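Local coordinates for protein beta-glucanase (Podospora anserina, PDB 4LE4) that probably hydrolyses beta-glucans, including cellulose-type chains, as a fungal glycoside hydrolase of family 131, at residues Y32-S37 and M77-L82; V207-L212 and E222-S227. One frame throughout, in Å; residues are numbered along the deposited sequence.

Contact 1: residues Y32-S37 and M77-L82; sequences YYIHGS and MRRTEL
At one margin of a sheet of the GH131 beta-sandwich, the short strand 30-34 runs roughly antiparallel to strand 78-84, and Ile34 meets Glu81 and Arg79 near the end of the short strand. One direct backbone bond joins the segments: Glu81 N donates to Ile34 O at 3.0 Å, nearly straight at 167°. Two waters continue the pairing on either side of it. One accepts from Tyr33 N and donates to Glu81 O; the other accepts from Gly36 N and donates to Arg79 O at 2.7 Å. Ile34, at the centre of an inverse gamma turn, sends CG2 anti to its own nitrogen, which lays this methyl over one face of the Arg79 guanidinium, 3.7 Å from Arg79 NE, and 3.5 Å from Glu81 OE1. The charged pair beneath it is a side-on salt bridge. Arg79 NE reaches Glu81 OE2 at 2.6 Å almost within the guanidinium plane, while Arg79 NH2 takes the syn lone pair of Glu81 OE1; His206 also bonds to OE1, so the buried carboxylate is gripped from two residues. A glutamine in place of Glu81 would probably leave Arg79 without its counter-charge and break one of the two bonds of the side-on grip. Beside the bonded pair, Leu82 CD2 touches Tyr32 CD1 at 3.6 Å, approaching the ring obliquely. The result is a short, weakly bonded strand held antiparallel to strand 78-84 by one direct bond and two water bridges, at the margin of a sheet of the concanavalin-like sandwich.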
loop_
_atom_site.group_PDB
_atom_site.type_symbol
_atom_site.label_atom_id
_atom_site.label_comp_id
_atom_site.label_asym_id
_atom_site.label_seq_id
_atom_site.Cartn_x
_atom_site.Cartn_y
_atom_site.Cartn_z
ATOM N N TYR A 32 -14.237 3.491 0.130
ATOM C CA TYR A 32 -14.260 2.183 0.758
ATOM C C TYR A 32 -15.361 1.325 0.137
ATOM O O TYR A 32 -16.550 1.498 0.431
ATOM C CB TYR A 32 -14.461 2.363 2.269
ATOM C CG TYR A 32 -14.466 1.043 3.007
ATOM C CD1 TYR A 32 -13.361 0.205 2.961
ATOM C CD2 TYR A 32 -15.597 0.616 3.686
ATOM C CE1 TYR A 32 -13.383 -1.066 3.578
ATOM C CE2 TYR A 32 -15.627 -0.648 4.314
ATOM C CZ TYR A 32 -14.522 -1.470 4.245
ATOM O OH TYR A 32 -14.549 -2.721 4.820
ATOM N N TYR A 33 -14.971 0.440 -0.792
ATOM C CA TYR A 33 -15.944 -0.443 -1.419
ATOM C C TYR A 33 -15.369 -1.784 -1.854
ATOM O O TYR A 33 -16.133 -2.729 -2.016
ATOM C CB TYR A 33 -16.656 0.237 -2.598
ATOM C CG TYR A 33 -15.763 0.562 -3.782
ATOM C CD1 TYR A 33 -15.076 1.770 -3.842
ATOM C CD2 TYR A 33 -15.648 -0.317 -4.855
ATOM C CE1 TYR A 33 -14.307 2.115 -4.936
ATOM C CE2 TYR A 33 -14.875 0.004 -5.962
ATOM C CZ TYR A 33 -14.204 1.226 -6.000
ATOM O OH TYR A 33 -13.399 1.550 -7.073
ATOM N N ILE A 34 -14.041 -1.882 -2.001
ATOM C CA ILE A 34 -13.403 -3.146 -2.401
ATOM C C ILE A 34 -13.081 -3.928 -1.128
ATOM O O ILE A 34 -11.999 -3.820 -0.546
ATOM C CB ILE A 34 -12.129 -2.884 -3.231
ATOM C CG1 ILE A 34 -12.530 -2.033 -4.451
ATOM C CG2 ILE A 34 -11.455 -4.220 -3.679
ATOM C CD1 ILE A 34 -11.374 -1.649 -5.371
ATOM N N HIS A 35 -14.070 -4.697 -0.695
ATOM C CA HIS A 35 -13.953 -5.491 0.521
ATOM C C HIS A 35 -15.013 -6.580 0.447
ATOM O O HIS A 35 -15.903 -6.534 -0.410
ATOM C CB HIS A 35 -14.192 -4.607 1.769
ATOM C CG HIS A 35 -15.506 -3.876 1.765
ATOM N ND1 HIS A 35 -16.712 -4.501 2.010
ATOM C CD2 HIS A 35 -15.800 -2.570 1.543
ATOM C CE1 HIS A 35 -17.691 -3.615 1.941
ATOM N NE2 HIS A 35 -17.164 -2.434 1.658
ATOM N N GLY A 36 -14.925 -7.527 1.364
ATOM C CA GLY A 36 -15.874 -8.624 1.397
ATOM C C GLY A 36 -17.194 -8.287 2.059
ATOM O O GLY A 36 -17.505 -7.123 2.305
ATOM N N SER A 37 -17.940 -9.331 2.402
ATOM C CA SER A 37 -19.263 -9.198 2.984
ATOM C C SER A 37 -19.345 -8.810 4.468
ATOM O O SER A 37 -20.422 -8.468 4.942
ATOM C CB SER A 37 -20.041 -10.510 2.741
ATOM O OG SER A 37 -19.421 -11.601 3.414
ATOM N N MET A 77 -10.076 -13.968 -5.896
ATOM C CA MET A 77 -8.871 -13.409 -5.255
ATOM C C MET A 77 -9.391 -12.720 -3.968
ATOM O O MET A 77 -10.494 -12.162 -3.983
ATOM C CB MET A 77 -8.218 -12.278 -6.098
ATOM C CG MET A 77 -7.936 -12.550 -7.560
ATOM S SD MET A 77 -9.216 -11.947 -8.696
ATOM C CE MET A 77 -8.839 -10.278 -8.883
ATOM N N ARG A 78 -8.630 -12.755 -2.877
ATOM C CA ARG A 78 -9.043 -12.051 -1.635
ATOM C C ARG A 78 -8.540 -10.607 -1.741
ATOM O O ARG A 78 -7.419 -10.369 -2.190
ATOM C CB ARG A 78 -8.394 -12.638 -0.381
ATOM C CG ARG A 78 -8.550 -14.114 -0.212
ATOM C CD ARG A 78 -7.383 -14.646 0.661
ATOM N NE ARG A 78 -7.878 -14.628 1.998
ATOM C CZ ARG A 78 -7.246 -14.959 3.112
ATOM N NH1 ARG A 78 -5.966 -15.363 3.159
ATOM N NH2 ARG A 78 -7.977 -14.940 4.211
ATOM N N ARG A 79 -9.352 -9.649 -1.303
ATOM C CA ARG A 79 -8.967 -8.235 -1.382
ATOM C C ARG A 79 -9.556 -7.384 -0.270
ATOM O O ARG A 79 -10.688 -7.566 0.103
ATOM C CB ARG A 79 -9.474 -7.602 -2.698
ATOM C CG ARG A 79 -9.067 -8.324 -3.973
ATOM C CD ARG A 79 -9.827 -7.776 -5.159
ATOM N NE ARG A 79 -9.261 -6.511 -5.592
ATOM C CZ ARG A 79 -9.535 -5.945 -6.764
ATOM N NH1 ARG A 79 -10.373 -6.540 -7.612
ATOM N NH2 ARG A 79 -8.971 -4.788 -7.078
ATOM N N THR A 80 -8.768 -6.424 0.200
ATOM C CA THR A 80 -9.210 -5.416 1.163
ATOM C C THR A 80 -8.388 -4.223 0.678
ATOM O O THR A 80 -7.158 -4.183 0.860
ATOM C CB THR A 80 -8.838 -5.717 2.627
ATOM O OG1 THR A 80 -9.535 -6.884 3.081
ATOM C CG2 THR A 80 -9.243 -4.545 3.497
ATOM N N GLU A 81 -9.064 -3.281 0.042
ATOM C CA GLU A 81 -8.358 -2.128 -0.530
ATOM C C GLU A 81 -9.114 -0.825 -0.315
ATOM O O GLU A 81 -10.336 -0.819 -0.305
ATOM C CB GLU A 81 -8.173 -2.366 -2.056
ATOM C CG GLU A 81 -7.347 -3.603 -2.377
ATOM C CD GLU A 81 -7.708 -4.231 -3.728
ATOM O OE1 GLU A 81 -8.136 -3.479 -4.651
ATOM O OE2 GLU A 81 -7.568 -5.470 -3.863
ATOM N N LEU A 82 -8.354 0.267 -0.149
ATOM C CA LEU A 82 -8.861 1.615 0.017
ATOM C C LEU A 82 -8.303 2.382 -1.187
ATOM O O LEU A 82 -7.178 2.134 -1.604
ATOM C CB LEU A 82 -8.291 2.275 1.299
ATOM C CG LEU A 82 -8.493 1.454 2.578
ATOM C CD1 LEU A 82 -7.844 2.141 3.750
ATOM C CD2 LEU A 82 -9.979 1.272 2.791
HETATM O O HOH W 1 -12.255 0.494 -1.515
HETATM O O HOH W 2 -12.293 -7.606 2.297
#

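Contact 2: residues V207-L212 and E222-S227; sequences VGVLEL and EDFYWS
Aromatic and aliphatic contacts join Val207, Gly208 and Val209 to Phe224 and Trp226 across the interior between two sheets. Val209 stands over the Phe224 ring in a CH-pi contact, its CG2 methyl 3.7 Å from the Phe224 ring centroid and 13° off the normal. The second methyl, CG1, comes down near the far end of the same ring, 3.8 Å from Phe224 CZ, so both methyls lie over the same face. With CG beside the backbone N and anti to the carbonyl carbon (chi1 -56°), Phe224 presents that face to Val209, and the two side chains cross at about a right angle. Val209 CG2 also meets the edge of the Trp226 indole, near its plane, at CZ2. The six-membered part of that indole reaches the backbone at Gly208, where Trp226 CZ2 is 3.4 Å from Gly208 O, and Val207 CG1 touches Trp226 CE3 at 4.0 Å.

The polar contact is between two acids. Glu211 and Glu222 arrive from opposite directions with extended chains and carboxylate planes 82° apart, bringing Glu211 OE2 to 2.5 Å from Glu222 OE2, so close that one of the two groups probably carries a proton. Each has a further partner on its other oxygen: Arg78 forms a salt bridge with Glu211 OE1, and His115 bonds to Glu222 OE1.

The backbones themselves do not pair, since the axes of strands 209-211 and 222-227 stay 10.0 Å apart. Strand 209-211 instead lies between strands 78-84 and 115-120 in its own sheet, whereas strand 222-233 is flanked by strands 61-66 and 94-102 in the facing one; Trp226 also packs against Ile64, Leu101 and Ile117.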
loop_
_atom_site.group_PDB
_atom_site.type_symbol
_atom_site.label_atom_id
_atom_site.label_comp_id
_atom_site.label_asym_id
_atom_site.label_seq_id
_atom_site.Cartn_x
_atom_site.Cartn_y
_atom_site.Cartn_z
ATOM N N VAL A 207 -4.680 1.072 -2.147
ATOM C CA VAL A 207 -3.932 1.016 -0.895
ATOM C C VAL A 207 -4.520 -0.153 -0.161
ATOM O O VAL A 207 -5.616 -0.083 0.422
ATOM C CB VAL A 207 -4.129 2.295 -0.071
ATOM C CG1 VAL A 207 -3.392 2.187 1.298
ATOM C CG2 VAL A 207 -3.621 3.469 -0.881
ATOM N N GLY A 208 -3.774 -1.242 -0.175
ATOM C CA GLY A 208 -4.277 -2.442 0.439
ATOM C C GLY A 208 -3.632 -3.631 -0.218
ATOM O O GLY A 208 -2.568 -3.498 -0.824
ATOM N N VAL A 209 -4.300 -4.777 -0.139
ATOM C CA VAL A 209 -3.753 -6.040 -0.607
ATOM C C VAL A 209 -4.724 -6.922 -1.360
ATOM O O VAL A 209 -5.889 -7.048 -1.011
ATOM C CB VAL A 209 -3.251 -6.900 0.608
ATOM C CG1 VAL A 209 -2.461 -8.156 0.080
ATOM C CG2 VAL A 209 -2.397 -6.072 1.555
ATOM N N LEU A 210 -4.194 -7.564 -2.393
ATOM C CA LEU A 210 -4.939 -8.506 -3.208
ATOM C C LEU A 210 -4.110 -9.795 -3.120
ATOM O O LEU A 210 -2.895 -9.751 -3.246
ATOM C CB LEU A 210 -5.025 -7.996 -4.659
ATOM C CG LEU A 210 -5.792 -8.781 -5.730
ATOM C CD1 LEU A 210 -6.091 -7.908 -6.924
ATOM C CD2 LEU A 210 -4.940 -9.954 -6.161
ATOM N N GLU A 211 -4.756 -10.936 -2.861
ATOM C CA GLU A 211 -4.016 -12.197 -2.777
ATOM C C GLU A 211 -4.623 -13.206 -3.753
ATOM O O GLU A 211 -5.824 -13.464 -3.717
ATOM C CB GLU A 211 -4.084 -12.790 -1.359
ATOM C CG GLU A 211 -3.386 -14.163 -1.182
ATOM C CD GLU A 211 -3.495 -14.713 0.246
ATOM O OE1 GLU A 211 -4.568 -14.600 0.860
ATOM O OE2 GLU A 211 -2.504 -15.248 0.764
ATOM N N LEU A 212 -3.803 -13.778 -4.624
ATOM C CA LEU A 212 -4.324 -14.761 -5.580
ATOM C C LEU A 212 -4.467 -16.129 -4.935
ATOM O O LEU A 212 -3.755 -16.451 -3.997
ATOM C CB LEU A 212 -3.377 -14.913 -6.769
ATOM C CG LEU A 212 -3.105 -13.718 -7.693
ATOM C CD1 LEU A 212 -2.385 -12.627 -6.938
ATOM C CD2 LEU A 212 -2.213 -14.185 -8.854
ATOM N N GLU A 222 -4.711 -13.088 7.420
ATOM C CA GLU A 222 -3.459 -12.417 7.087
ATOM C C GLU A 222 -3.605 -10.946 7.422
ATOM O O GLU A 222 -4.566 -10.305 6.990
ATOM C CB GLU A 222 -3.155 -12.588 5.604
ATOM C CG GLU A 222 -2.871 -14.038 5.250
ATOM C CD GLU A 222 -2.577 -14.250 3.780
ATOM O OE1 GLU A 222 -2.152 -13.276 3.132
ATOM O OE2 GLU A 222 -2.760 -15.385 3.281
ATOM N N ASP A 223 -2.654 -10.436 8.193
ATOM C CA ASP A 223 -2.662 -9.041 8.634
ATOM C C ASP A 223 -1.496 -8.252 8.025
ATOM O O ASP A 223 -0.357 -8.714 8.032
ATOM C CB ASP A 223 -2.537 -8.950 10.163
ATOM C CG ASP A 223 -3.765 -9.510 10.918
ATOM O OD1 ASP A 223 -4.907 -9.410 10.400
ATOM O OD2 ASP A 223 -3.590 -10.023 12.059
ATOM N N PHE A 224 -1.788 -7.038 7.558
ATOM C CA PHE A 224 -0.781 -6.144 6.971
ATOM C C PHE A 224 -0.923 -4.806 7.692
ATOM O O PHE A 224 -2.022 -4.318 7.852
ATOM C CB PHE A 224 -1.055 -5.969 5.478
ATOM C CG PHE A 224 -1.117 -7.276 4.714
ATOM C CD1 PHE A 224 -2.249 -8.072 4.765
ATOM C CD2 PHE A 224 -0.024 -7.702 3.958
ATOM C CE1 PHE A 224 -2.310 -9.294 4.070
ATOM C CE2 PHE A 224 -0.066 -8.917 3.259
ATOM C CZ PHE A 224 -1.195 -9.708 3.312
ATOM N N TYR A 225 0.188 -4.215 8.097
ATOM C CA TYR A 225 0.179 -2.966 8.860
ATOM C C TYR A 225 0.648 -1.840 7.980
ATOM O O TYR A 225 1.632 -1.984 7.276
ATOM C CB TYR A 225 1.086 -3.125 10.069
ATOM C CG TYR A 225 0.555 -4.227 10.950
ATOM C CD1 TYR A 225 -0.330 -3.942 11.985
ATOM C CD2 TYR A 225 0.866 -5.568 10.690
ATOM C CE1 TYR A 225 -0.908 -4.967 12.754
ATOM C CE2 TYR A 225 0.305 -6.598 11.443
ATOM C CZ TYR A 225 -0.588 -6.292 12.484
ATOM O OH TYR A 225 -1.146 -7.287 13.274
ATOM N N TRP A 226 -0.070 -0.728 8.025
ATOM C CA TRP A 226 0.230 0.409 7.143
ATOM C C TRP A 226 0.231 1.731 7.884
ATOM O O TRP A 226 -0.574 1.911 8.802
ATOM C CB TRP A 226 -0.887 0.558 6.101
ATOM C CG TRP A 226 -1.096 -0.593 5.189
ATOM C CD1 TRP A 226 -1.611 -1.839 5.509
ATOM C CD2 TRP A 226 -0.799 -0.620 3.806
ATOM N NE1 TRP A 226 -1.639 -2.629 4.394
ATOM C CE2 TRP A 226 -1.152 -1.911 3.328
ATOM C CE3 TRP A 226 -0.264 0.317 2.910
ATOM C CZ2 TRP A 226 -0.990 -2.289 1.986
ATOM C CZ3 TRP A 226 -0.100 -0.067 1.567
ATOM C CH2 TRP A 226 -0.464 -1.354 1.127
ATOM N N SER A 227 1.091 2.663 7.463
ATOM C CA SER A 227 1.061 4.015 8.033
ATOM C C SER A 227 1.740 4.950 7.038
ATOM O O SER A 227 2.293 4.491 6.037
ATOM C CB SER A 227 1.746 4.090 9.409
ATOM O OG SER A 227 3.117 3.778 9.382
#

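Along the chain contact 1 is complete before contact 2 begins, yet their centres lie only about 10 Å apart. Strand 78-84 is common ground: it pairs with strand 30-34 on one side and with strand 209-211 on the other, and Leu82 O probably accepts a hydrogen bond from Val207 N. Contact 1 therefore lies within one sheet, toward its margin, while contact 2 spans from that sheet to the one holding strand 222-233. At the other end of the shared strand pair, Met77 CB packs against Glu211 O. Together they connect a marginal strand to the interior of the two-sheet, concanavalin-like fold expected of this glycoside hydrolase family.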